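Local coordinates for protein Cas13d (uncultured Ruminococcus sp, PDB 6IV9) that binds a CRISPR RNA as a Cas13d effector and probably uses two HEPN domains for crRNA maturation and target RNA cleavage, at residues E324-K327 against S328-K331; M478-D481 against E482-D486; E488-N491 against A492-L496; I502-L505 against T506-D510. The protein carries 2 engineered substitutions. All blocks are in the same frame, centred on the assembly; numbering follows the deposited sequence.

Contact 1 of 4, residues E324-K327 against S328-K331; sequences ERLK and SINK. With nucleotides of chain B.
Arg325 and Ser328 meet on the last turns of the alpha-helix 312-330, where a side-chain network lies over the i to i+4 backbone ladder and reaches the RNA. Ser328 OG gives a hydrogen bond of 2.8 Å to Arg325 O, coming from above that carbonyl plane, and accepts one of 2.9 Å from Arg325 NH2. The serine hydroxyl ties both ends of the arginine together. Bends at chi2 (79°) and chi3 (-80°) fold the chain forward, towards the helix C-terminus, so that NH2 reaches Ser328 OG and also donates, in the guanidinium plane, to O4 of U43 of chain B at 3.0 Å. Arg325 NH1 is held by Arg573 O. With an alanine here, U43 O4 and Ser328 OG would probably lose their shared donor, and the base would be held less firmly at that edge.

The packed side is apolar: Leu326 CD1 lies 4.5 Å from Ile329 CD1, and Ile569 of helix 556-570 touches Arg325, Leu326 and Ile329. Ile329 crosses the arginine at about a right angle, its CD1 3.8 Å from Arg325 NE. By contrast, Glu324, Lys327 and Lys331 are exposed. Lys331 is past helical phi/psi, yet its N still bonds to Lys327 O at 2.9 Å, N-H...O angle 152°.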
loop_
_atom_site.group_PDB
_atom_site.type_symbol
_atom_site.label_atom_id
_atom_site.label_comp_id
_atom_site.label_asym_id
_atom_site.label_seq_id
_atom_site.Cartn_x
_atom_site.Cartn_y
_atom_site.Cartn_z
ATOM N N GLU A 324 -12.777 -19.686 -1.935
ATOM C CA GLU A 324 -13.872 -19.056 -2.695
ATOM C C GLU A 324 -13.302 -18.259 -3.873
ATOM O O GLU A 324 -13.858 -18.326 -4.937
ATOM C CB GLU A 324 -14.637 -18.143 -1.751
ATOM C CG GLU A 324 -15.894 -17.582 -2.347
ATOM C CD GLU A 324 -16.663 -16.733 -1.356
ATOM O OE1 GLU A 324 -17.482 -17.285 -0.622
ATOM O OE2 GLU A 324 -16.427 -15.530 -1.330
ATOM N N ARG A 325 -12.254 -17.483 -3.644
ATOM C CA ARG A 325 -11.645 -16.699 -4.739
ATOM C C ARG A 325 -10.989 -17.621 -5.772
ATOM O O ARG A 325 -11.193 -17.416 -6.935
ATOM C CB ARG A 325 -10.608 -15.750 -4.140
ATOM C CG ARG A 325 -9.732 -15.067 -5.167
ATOM C CD ARG A 325 -10.464 -13.919 -5.804
ATOM N NE ARG A 325 -11.361 -14.390 -6.830
ATOM C CZ ARG A 325 -12.115 -13.609 -7.581
ATOM N NH1 ARG A 325 -12.047 -12.301 -7.452
ATOM N NH2 ARG A 325 -12.927 -14.137 -8.470
ATOM N N LEU A 326 -10.201 -18.586 -5.323
ATOM C CA LEU A 326 -9.471 -19.506 -6.226
ATOM C C LEU A 326 -10.448 -20.384 -7.016
ATOM O O LEU A 326 -10.222 -20.601 -8.181
ATOM C CB LEU A 326 -8.523 -20.349 -5.373
ATOM C CG LEU A 326 -7.033 -20.047 -5.485
ATOM C CD1 LEU A 326 -6.726 -18.764 -6.213
ATOM C CD2 LEU A 326 -6.318 -20.141 -4.162
ATOM N N LYS A 327 -11.478 -20.884 -6.354
ATOM C CA LYS A 327 -12.457 -21.751 -7.046
ATOM C C LYS A 327 -13.179 -20.956 -8.139
ATOM O O LYS A 327 -13.408 -21.510 -9.176
ATOM C CB LYS A 327 -13.296 -22.539 -6.038
ATOM C CG LYS A 327 -12.444 -23.393 -5.110
ATOM C CD LYS A 327 -13.066 -24.657 -4.583
ATOM C CE LYS A 327 -14.167 -24.376 -3.591
ATOM N NZ LYS A 327 -14.223 -25.393 -2.523
ATOM N N SER A 328 -13.515 -19.698 -7.903
ATOM C CA SER A 328 -14.183 -18.924 -8.979
ATOM C C SER A 328 -13.259 -18.741 -10.190
ATOM O O SER A 328 -13.747 -18.764 -11.281
ATOM C CB SER A 328 -14.736 -17.631 -8.483
ATOM O OG SER A 328 -13.725 -16.831 -7.916
ATOM N N ILE A 329 -11.986 -18.440 -9.981
ATOM C CA ILE A 329 -11.043 -18.314 -11.124
ATOM C C ILE A 329 -10.787 -19.672 -11.797
ATOM O O ILE A 329 -10.767 -19.743 -13.001
ATOM C CB ILE A 329 -9.714 -17.750 -10.604
ATOM C CG1 ILE A 329 -9.874 -16.366 -9.986
ATOM C CG2 ILE A 329 -8.663 -17.762 -11.684
ATOM C CD1 ILE A 329 -8.772 -16.002 -9.041
ATOM N N ASN A 330 -10.502 -20.681 -10.990
ATOM C CA ASN A 330 -10.113 -22.045 -11.431
ATOM C C ASN A 330 -11.239 -22.837 -12.094
ATOM O O ASN A 330 -10.937 -23.602 -12.987
ATOM C CB ASN A 330 -9.468 -22.843 -10.307
ATOM C CG ASN A 330 -8.101 -22.313 -9.968
ATOM O OD1 ASN A 330 -7.522 -21.589 -10.747
ATOM N ND2 ASN A 330 -7.600 -22.650 -8.804
ATOM N N LYS A 331 -12.473 -22.691 -11.632
ATOM C CA LYS A 331 -13.543 -23.555 -12.188
ATOM C C LYS A 331 -13.789 -23.212 -13.656
ATOM O O LYS A 331 -14.140 -22.097 -13.937
ATOM C CB LYS A 331 -14.818 -23.376 -11.366
ATOM C CG LYS A 331 -15.724 -24.595 -11.300
ATOM C CD LYS A 331 -17.144 -24.247 -10.945
ATOM C CE LYS A 331 -18.149 -25.225 -11.513
ATOM N NZ LYS A 331 -19.436 -24.560 -11.815
ATOM P P U B 43 -7.124 -9.319 -14.103
ATOM O OP1 U B 43 -5.908 -9.553 -13.240
ATOM O OP2 U B 43 -6.961 -8.688 -15.411
ATOM O "O5'" U B 43 -7.752 -10.769 -14.249
ATOM C "C5'" U B 43 -9.015 -10.968 -14.901
ATOM C "C4'" U B 43 -9.170 -12.424 -15.280
ATOM O "O4'" U B 43 -9.290 -13.144 -14.039
ATOM C "C3'" U B 43 -10.454 -12.775 -16.053
ATOM O "O3'" U B 43 -10.137 -12.626 -17.427
ATOM C "C2'" U B 43 -10.700 -14.227 -15.614
ATOM O "O2'" U B 43 -9.734 -15.005 -16.284
ATOM C "C1'" U B 43 -10.276 -14.174 -14.139
ATOM N N1 U B 43 -11.376 -13.871 -13.213
ATOM C C2 U B 43 -12.349 -14.823 -13.030
ATOM O O2 U B 43 -12.314 -15.914 -13.559
ATOM N N3 U B 43 -13.366 -14.456 -12.194
ATOM C C4 U B 43 -13.510 -13.264 -11.533
ATOM O O4 U B 43 -14.486 -13.095 -10.804
ATOM C C5 U B 43 -12.465 -12.326 -11.768
ATOM C C6 U B 43 -11.459 -12.649 -12.581
#

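Contact 2 of 4, residues M478-D481 against E482-D486; sequences MDFD and EKILD
Asp481 and Lys483 meet at the start of a short 3-10 turn, their side chains crossing at an oblique angle. The carboxylate of Asp481 bends forward over the turn because CG is anti to the backbone N (chi1 -161°), which brings OD1 towards the first amides of the 482-485 segment. OD1 takes a nearly straight but weak hydrogen bond from Lys483 N, 3.4 Å long with an N-H...O angle of 171°. The same oxygen lies 3.5 Å from Lys483 CG, alongside the aliphatic root of the lysine. The charged ends do not meet: Asp481 OD1 and Lys483 NZ are 6.0 Å apart, so any attraction between them acts at a distance.

Ile484 approaches from another direction. Its CB points towards the preceding residues, and CG1 lies 3.2 Å from Asp481 O, the carbonyl that also accepts the hydrogen bond from Ile484 N. That donor sits well above the carbonyl plane, 54° out of it, consistent with a 3-10 turn. CD1 of Ile484 then reaches the edge of the Phe480 ring, near its plane, at 4.2 Å from CD1 of Phe480. The two apolar groups border helix 353-366: Phe480 touches Ala353 and Ile357, and Ile484 touches Asp354. Glu482 turns elsewhere, its carboxylate accepting from the backbone N of Phe333 and of Ile334.

An aspartate whose OD1 accepts from the amide two residues on forms an Asx turn, closed here by a weak bond at the start of a 3-10 segment within the loop joining helices 467-475 and 497-505.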
loop_
_atom_site.group_PDB
_atom_site.type_symbol
_atom_site.label_atom_id
_atom_site.label_comp_id
_atom_site.label_asym_id
_atom_site.label_seq_id
_atom_site.Cartn_x
_atom_site.Cartn_y
_atom_site.Cartn_z
ATOM N N MET A 478 -15.871 -24.933 -27.360
ATOM C CA MET A 478 -14.425 -24.958 -27.045
ATOM C C MET A 478 -14.112 -26.381 -26.585
ATOM O O MET A 478 -14.430 -26.720 -25.440
ATOM C CB MET A 478 -14.070 -23.949 -25.952
ATOM C CG MET A 478 -13.162 -22.876 -26.468
ATOM S SD MET A 478 -11.436 -23.234 -26.168
ATOM C CE MET A 478 -10.685 -22.198 -27.412
ATOM N N ASP A 479 -13.571 -27.185 -27.491
ATOM C CA ASP A 479 -13.293 -28.597 -27.148
ATOM C C ASP A 479 -11.888 -28.732 -26.565
ATOM O O ASP A 479 -11.003 -29.219 -27.263
ATOM C CB ASP A 479 -13.587 -29.531 -28.323
ATOM C CG ASP A 479 -13.755 -30.983 -27.905
ATOM O OD1 ASP A 479 -14.518 -31.239 -26.947
ATOM O OD2 ASP A 479 -13.119 -31.843 -28.538
ATOM N N PHE A 480 -11.700 -28.247 -25.346
ATOM C CA PHE A 480 -10.410 -28.425 -24.641
ATOM C C PHE A 480 -10.744 -28.962 -23.254
ATOM O O PHE A 480 -11.720 -28.541 -22.680
ATOM C CB PHE A 480 -9.565 -27.153 -24.679
ATOM C CG PHE A 480 -8.820 -26.939 -25.968
ATOM C CD1 PHE A 480 -7.667 -27.644 -26.243
ATOM C CD2 PHE A 480 -9.277 -26.043 -26.912
ATOM C CE1 PHE A 480 -6.991 -27.464 -27.433
ATOM C CE2 PHE A 480 -8.594 -25.857 -28.100
ATOM C CZ PHE A 480 -7.451 -26.564 -28.357
ATOM N N ASP A 481 -9.989 -29.945 -22.804
ATOM C CA ASP A 481 -10.225 -30.538 -21.474
ATOM C C ASP A 481 -9.715 -29.560 -20.420
ATOM O O ASP A 481 -8.571 -29.171 -20.506
ATOM C CB ASP A 481 -9.462 -31.856 -21.361
ATOM C CG ASP A 481 -9.956 -32.770 -20.260
ATOM O OD1 ASP A 481 -10.786 -32.344 -19.459
ATOM O OD2 ASP A 481 -9.496 -33.912 -20.223
ATOM N N GLU A 482 -10.544 -29.286 -19.422
ATOM C CA GLU A 482 -10.225 -28.391 -18.284
ATOM C C GLU A 482 -9.082 -28.997 -17.465
ATOM O O GLU A 482 -8.325 -28.252 -16.870
ATOM C CB GLU A 482 -11.462 -28.176 -17.420
ATOM C CG GLU A 482 -11.277 -27.144 -16.330
ATOM C CD GLU A 482 -10.785 -25.778 -16.778
ATOM O OE1 GLU A 482 -11.064 -25.387 -17.921
ATOM O OE2 GLU A 482 -10.118 -25.123 -15.971
ATOM N N LYS A 483 -8.917 -30.319 -17.538
ATOM C CA LYS A 483 -7.909 -31.085 -16.759
ATOM C C LYS A 483 -6.490 -30.795 -17.249
ATOM O O LYS A 483 -5.558 -31.105 -16.538
ATOM C CB LYS A 483 -8.248 -32.571 -16.732
ATOM C CG LYS A 483 -9.650 -32.863 -16.240
ATOM C CD LYS A 483 -9.728 -34.024 -15.310
ATOM C CE LYS A 483 -11.150 -34.367 -14.923
ATOM N NZ LYS A 483 -11.307 -35.803 -14.593
ATOM N N ILE A 484 -6.366 -30.089 -18.366
ATOM C CA ILE A 484 -5.050 -29.717 -18.953
ATOM C C ILE A 484 -4.289 -28.843 -17.951
ATOM O O ILE A 484 -3.071 -28.885 -17.931
ATOM C CB ILE A 484 -5.286 -28.948 -20.260
ATOM C CG1 ILE A 484 -5.601 -29.884 -21.422
ATOM C CG2 ILE A 484 -4.127 -28.044 -20.581
ATOM C CD1 ILE A 484 -6.051 -29.143 -22.656
ATOM N N LEU A 485 -5.035 -28.084 -17.156
ATOM C CA LEU A 485 -4.468 -27.101 -16.203
ATOM C C LEU A 485 -4.311 -27.687 -14.807
ATOM O O LEU A 485 -3.860 -26.968 -13.960
ATOM C CB LEU A 485 -5.393 -25.886 -16.159
ATOM C CG LEU A 485 -5.395 -25.032 -17.417
ATOM C CD1 LEU A 485 -6.472 -23.980 -17.343
ATOM C CD2 LEU A 485 -4.038 -24.413 -17.653
ATOM N N ASP A 486 -4.564 -28.977 -14.615
ATOM C CA ASP A 486 -4.502 -29.538 -13.244
ATOM C C ASP A 486 -3.112 -29.317 -12.640
ATOM O O ASP A 486 -3.026 -29.141 -11.445
ATOM C CB ASP A 486 -4.910 -31.008 -13.216
ATOM C CG ASP A 486 -6.408 -31.215 -13.151
ATOM O OD1 ASP A 486 -7.122 -30.232 -13.016
ATOM O OD2 ASP A 486 -6.836 -32.370 -13.227
#

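Contact 3 of 4, residues E488-N491 against A492-L496; sequences EKKN and ASDLL
A single 3-10 turn, residues 492-494, interrupts the extended linker that leads to helix 497-505, and Asn491 and Asp494 close it with two reciprocal hydrogen bonds. Asp494 N donates to Asn491 O at 2.9 Å, meeting that oxygen from well above the carbonyl plane. In return Asn491 N donates to Asp494 OD2, also at 2.9 Å and with an N-H...O angle of 161°. This second bond arrives from above the carboxylate plane, so the amide looks down on the group.

The aspartate is placed for this by both its direction and its first torsion. Its CB points back towards the preceding residues, 3.2 Å from Asn491 O, and CG lies beside its own backbone N (chi1 -64°), which carries OD2 over the incoming chain. Side chains of Asn491 and Asp494 run obliquely to one another, the amide and carboxylate planes 55° apart. OD2 also passes 3.7 Å from Lys490 CA. The ammonium of Lys490 stays farther off, NZ being 5.8 Å from Asp494 OD2, which is likely to give only a mild electrostatic pull.

Neighbouring helices hold the linker along its length. Tyr361 OH of helix 353-366 bonds to Lys490 N, and farther along the chain Arg558 NH2 and Glu562 OE1 of helix 556-570 bond to Asp494 O and Leu496 N.

The Asp494 carboxylate returning to Asn491 N is the half of a capping box made by the N3 side chain, paired here with a main-chain i to i+3 bond on a one-turn 3-10 segment, shortly before Leu496, at the N-cap position of helix 497-505.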
loop_
_atom_site.group_PDB
_atom_site.type_symbol
_atom_site.label_atom_id
_atom_site.label_comp_id
_atom_site.label_asym_id
_atom_site.label_seq_id
_atom_site.Cartn_x
_atom_site.Cartn_y
_atom_site.Cartn_z
ATOM N N GLU A 488 -1.051 -26.812 -13.292
ATOM C CA GLU A 488 -0.732 -25.373 -13.134
ATOM C C GLU A 488 -1.607 -24.672 -12.099
ATOM O O GLU A 488 -1.157 -23.692 -11.557
ATOM C CB GLU A 488 -1.014 -24.629 -14.435
ATOM C CG GLU A 488 -0.494 -25.330 -15.662
ATOM C CD GLU A 488 1.002 -25.557 -15.702
ATOM O OE1 GLU A 488 1.735 -24.573 -15.673
ATOM O OE2 GLU A 488 1.415 -26.714 -15.776
ATOM N N LYS A 489 -2.793 -25.200 -11.834
ATOM C CA LYS A 489 -3.769 -24.523 -10.954
ATOM C C LYS A 489 -3.225 -24.307 -9.545
ATOM O O LYS A 489 -2.583 -25.187 -9.002
ATOM C CB LYS A 489 -5.079 -25.305 -10.919
ATOM C CG LYS A 489 -6.018 -25.057 -12.088
ATOM C CD LYS A 489 -7.274 -25.876 -11.991
ATOM C CE LYS A 489 -8.321 -25.574 -13.038
ATOM N NZ LYS A 489 -7.764 -24.640 -14.023
ATOM N N LYS A 490 -3.525 -23.133 -9.000
ATOM C CA LYS A 490 -3.144 -22.776 -7.621
ATOM C C LYS A 490 -4.361 -23.021 -6.733
ATOM O O LYS A 490 -5.418 -22.555 -7.069
ATOM C CB LYS A 490 -2.625 -21.342 -7.591
ATOM C CG LYS A 490 -1.212 -21.203 -8.116
ATOM C CD LYS A 490 -0.190 -21.556 -7.069
ATOM C CE LYS A 490 0.866 -22.528 -7.529
ATOM N NZ LYS A 490 1.726 -21.969 -8.595
ATOM N N ASN A 491 -4.167 -23.737 -5.640
ATOM C CA ASN A 491 -5.250 -24.098 -4.700
ATOM C C ASN A 491 -4.927 -23.559 -3.302
ATOM O O ASN A 491 -3.775 -23.326 -3.017
ATOM C CB ASN A 491 -5.455 -25.612 -4.686
ATOM C CG ASN A 491 -5.764 -26.180 -6.057
ATOM O OD1 ASN A 491 -5.001 -26.969 -6.595
ATOM N ND2 ASN A 491 -6.883 -25.790 -6.624
ATOM N N ALA A 492 -5.942 -23.448 -2.449
ATOM C CA ALA A 492 -5.808 -22.902 -1.081
ATOM C C ALA A 492 -4.827 -23.742 -0.273
ATOM O O ALA A 492 -4.071 -23.185 0.478
ATOM C CB ALA A 492 -7.145 -22.820 -0.405
ATOM N N SER A 493 -4.827 -25.053 -0.496
ATOM C CA SER A 493 -3.933 -25.983 0.235
ATOM C C SER A 493 -2.472 -25.706 -0.128
ATOM O O SER A 493 -1.616 -26.138 0.602
ATOM C CB SER A 493 -4.299 -27.405 -0.045
ATOM O OG SER A 493 -4.176 -27.669 -1.421
ATOM N N ASP A 494 -2.224 -25.036 -1.247
ATOM C CA ASP A 494 -0.841 -24.774 -1.716
ATOM C C ASP A 494 -0.211 -23.589 -0.989
ATOM O O ASP A 494 0.974 -23.392 -1.172
ATOM C CB ASP A 494 -0.794 -24.426 -3.202
ATOM C CG ASP A 494 -1.229 -25.538 -4.135
ATOM O OD1 ASP A 494 -1.128 -26.698 -3.740
ATOM O OD2 ASP A 494 -1.650 -25.221 -5.250
ATOM N N LEU A 495 -0.984 -22.838 -0.211
ATOM C CA LEU A 495 -0.450 -21.601 0.417
ATOM C C LEU A 495 -0.262 -21.755 1.929
ATOM O O LEU A 495 -1.004 -22.476 2.536
ATOM C CB LEU A 495 -1.432 -20.458 0.155
ATOM C CG LEU A 495 -1.859 -20.236 -1.293
ATOM C CD1 LEU A 495 -2.797 -19.052 -1.413
ATOM C CD2 LEU A 495 -0.665 -20.067 -2.204
ATOM N N LEU A 496 0.708 -21.045 2.489
ATOM C CA LEU A 496 0.912 -21.014 3.957
ATOM C C LEU A 496 -0.209 -20.182 4.581
ATOM O O LEU A 496 -0.768 -19.356 3.901
ATOM C CB LEU A 496 2.259 -20.365 4.274
ATOM C CG LEU A 496 3.476 -21.093 3.723
ATOM C CD1 LEU A 496 4.751 -20.353 4.062
ATOM C CD2 LEU A 496 3.528 -22.509 4.244
#

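Contact 4 of 4, residues I502-L505 against T506-D510; sequences IYML and TYFLD
Helix 497-505 runs out through backbone bonds of i to i+3 type, Tyr507 N to Met504 O at 3.2 Å and Phe508 N to Leu505 O at 3.1 Å, whereas the i to i+4 bond from Thr506 N to Ile502 O is weak. This C-terminal helix turn leads to Asp510, which N-caps helix 511-535.

Thr506 binds back to Tyr503 O twice. Its OG1 donates at 2.6 Å, in the carbonyl plane and on a lone pair, while its backbone N comes to the same oxygen from above that plane. OG1 sits between its own N and carbonyl carbon (chi1 74°), which turns it back along the helix and over one face of the Tyr503 ring. With a valine in its place, Tyr503 O would probably lose its in-plane donor, leaving the amide of the same residue, which comes from above the carbonyl plane.

On the packed side, Met504 SD meets the edge of the Phe508 ring in a Met-aromatic contact, 4.0 Å from CE2. Met280 of helix 267-291 touches both Met504 and Phe508, and Phe257 packs edge-to-face with Phe508. Tyr503 and Tyr507 have ring planes 88° apart, with Tyr503 CE2 at 3.8 Å from Tyr507 CE1. Their hydroxyls are bridged by one water, 2.7 Å from Tyr503 OH and 2.5 Å from Tyr507 OH.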
loop_
_atom_site.group_PDB
_atom_site.type_symbol
_atom_site.label_atom_id
_atom_site.label_comp_id
_atom_site.label_asym_id
_atom_site.label_seq_id
_atom_site.Cartn_x
_atom_site.Cartn_y
_atom_site.Cartn_z
ATOM N N ILE A 502 -2.684 -12.675 4.930
ATOM C CA ILE A 502 -2.494 -11.423 4.147
ATOM C C ILE A 502 -3.623 -11.296 3.122
ATOM O O ILE A 502 -4.163 -10.230 2.988
ATOM C CB ILE A 502 -1.099 -11.358 3.506
ATOM C CG1 ILE A 502 -0.006 -11.414 4.572
ATOM C CG2 ILE A 502 -0.986 -10.134 2.626
ATOM C CD1 ILE A 502 -0.091 -10.347 5.613
ATOM N N TYR A 503 -4.018 -12.393 2.494
ATOM C CA TYR A 503 -5.126 -12.320 1.517
ATOM C C TYR A 503 -6.394 -11.841 2.228
ATOM O O TYR A 503 -7.110 -11.057 1.691
ATOM C CB TYR A 503 -5.413 -13.657 0.839
ATOM C CG TYR A 503 -6.656 -13.585 -0.002
ATOM C CD1 TYR A 503 -6.633 -12.982 -1.240
ATOM C CD2 TYR A 503 -7.873 -14.029 0.466
ATOM C CE1 TYR A 503 -7.768 -12.854 -2.009
ATOM C CE2 TYR A 503 -9.023 -13.913 -0.290
ATOM C CZ TYR A 503 -8.973 -13.314 -1.530
ATOM O OH TYR A 503 -10.084 -13.165 -2.287
ATOM N N MET A 504 -6.618 -12.313 3.445
ATOM C CA MET A 504 -7.820 -11.948 4.230
ATOM C C MET A 504 -7.833 -10.433 4.476
ATOM O O MET A 504 -8.838 -9.834 4.267
ATOM C CB MET A 504 -7.827 -12.690 5.567
ATOM C CG MET A 504 -9.008 -12.361 6.429
ATOM S SD MET A 504 -8.769 -10.903 7.440
ATOM C CE MET A 504 -7.574 -11.534 8.605
ATOM N N LEU A 505 -6.677 -9.847 4.764
ATOM C CA LEU A 505 -6.526 -8.398 5.042
ATOM C C LEU A 505 -6.980 -7.578 3.832
ATOM O O LEU A 505 -7.514 -6.530 4.016
ATOM C CB LEU A 505 -5.047 -8.120 5.279
ATOM C CG LEU A 505 -4.606 -7.866 6.714
ATOM C CD1 LEU A 505 -5.546 -8.444 7.743
ATOM C CD2 LEU A 505 -3.178 -8.308 6.929
ATOM N N THR A 506 -6.802 -8.112 2.627
ATOM C CA THR A 506 -7.117 -7.379 1.370
ATOM C C THR A 506 -8.607 -7.076 1.225
ATOM O O THR A 506 -8.944 -6.191 0.484
ATOM C CB THR A 506 -6.507 -8.021 0.126
ATOM O OG1 THR A 506 -7.255 -9.184 -0.178
ATOM C CG2 THR A 506 -5.033 -8.308 0.281
ATOM N N TYR A 507 -9.457 -7.768 1.963
ATOM C CA TYR A 507 -10.915 -7.505 1.916
ATOM C C TYR A 507 -11.197 -6.063 2.354
ATOM O O TYR A 507 -12.132 -5.480 1.898
ATOM C CB TYR A 507 -11.648 -8.429 2.881
ATOM C CG TYR A 507 -12.159 -9.681 2.233
ATOM C CD1 TYR A 507 -11.310 -10.712 1.904
ATOM C CD2 TYR A 507 -13.490 -9.816 1.916
ATOM C CE1 TYR A 507 -11.777 -11.859 1.293
ATOM C CE2 TYR A 507 -13.976 -10.949 1.302
ATOM C CZ TYR A 507 -13.117 -11.980 0.995
ATOM O OH TYR A 507 -13.631 -13.084 0.401
ATOM N N PHE A 508 -10.385 -5.559 3.267
ATOM C CA PHE A 508 -10.588 -4.220 3.860
ATOM C C PHE A 508 -9.858 -3.137 3.068
ATOM O O PHE A 508 -9.984 -1.998 3.438
ATOM C CB PHE A 508 -10.094 -4.252 5.299
ATOM C CG PHE A 508 -10.749 -5.311 6.143
ATOM C CD1 PHE A 508 -12.095 -5.236 6.443
ATOM C CD2 PHE A 508 -10.030 -6.385 6.619
ATOM C CE1 PHE A 508 -12.708 -6.214 7.208
ATOM C CE2 PHE A 508 -10.644 -7.358 7.383
ATOM C CZ PHE A 508 -11.975 -7.268 7.685
ATOM N N LEU A 509 -9.200 -3.497 1.975
ATOM C CA LEU A 509 -8.330 -2.532 1.266
ATOM C C LEU A 509 -8.762 -2.259 -0.172
ATOM O O LEU A 509 -9.317 -3.111 -0.809
ATOM C CB LEU A 509 -6.903 -3.085 1.254
ATOM C CG LEU A 509 -6.282 -3.386 2.610
ATOM C CD1 LEU A 509 -4.880 -3.913 2.452
ATOM C CD2 LEU A 509 -6.293 -2.168 3.500
ATOM N N ASP A 510 -8.437 -1.057 -0.617
ATOM C CA ASP A 510 -8.621 -0.560 -2.000
ATOM C C ASP A 510 -7.492 -1.154 -2.860
ATOM O O ASP A 510 -6.484 -1.541 -2.303
ATOM C CB ASP A 510 -8.595 0.967 -1.924
ATOM C CG ASP A 510 -8.763 1.709 -3.226
ATOM O OD1 ASP A 510 -9.897 1.884 -3.652
ATOM O OD2 ASP A 510 -7.748 2.045 -3.813
HETATM O O HOH W 1 -12.350 -14.355 -1.397
#

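The four contacts follow one another along the chain without overlap. Contact 1 ends helix 312-330, contacts 2 and 3 both lie in the loop between helices 467-475 and 497-505, and contact 4 ends helix 497-505. Contact 3 lies close to contact 1, with centres about 11 Å apart, and is joined to it by a probable hydrogen bond from Asn330 ND2 to Lys490 O. A salt bridge between Glu482 and Lys489 ties contact 2 to contact 3. Contact 4 touches contact 1 through Tyr503 and Arg325, but lies about 31 Å from contact 2, centre to centre. The linker thus fastens onto the end of a helix that touches the crRNA.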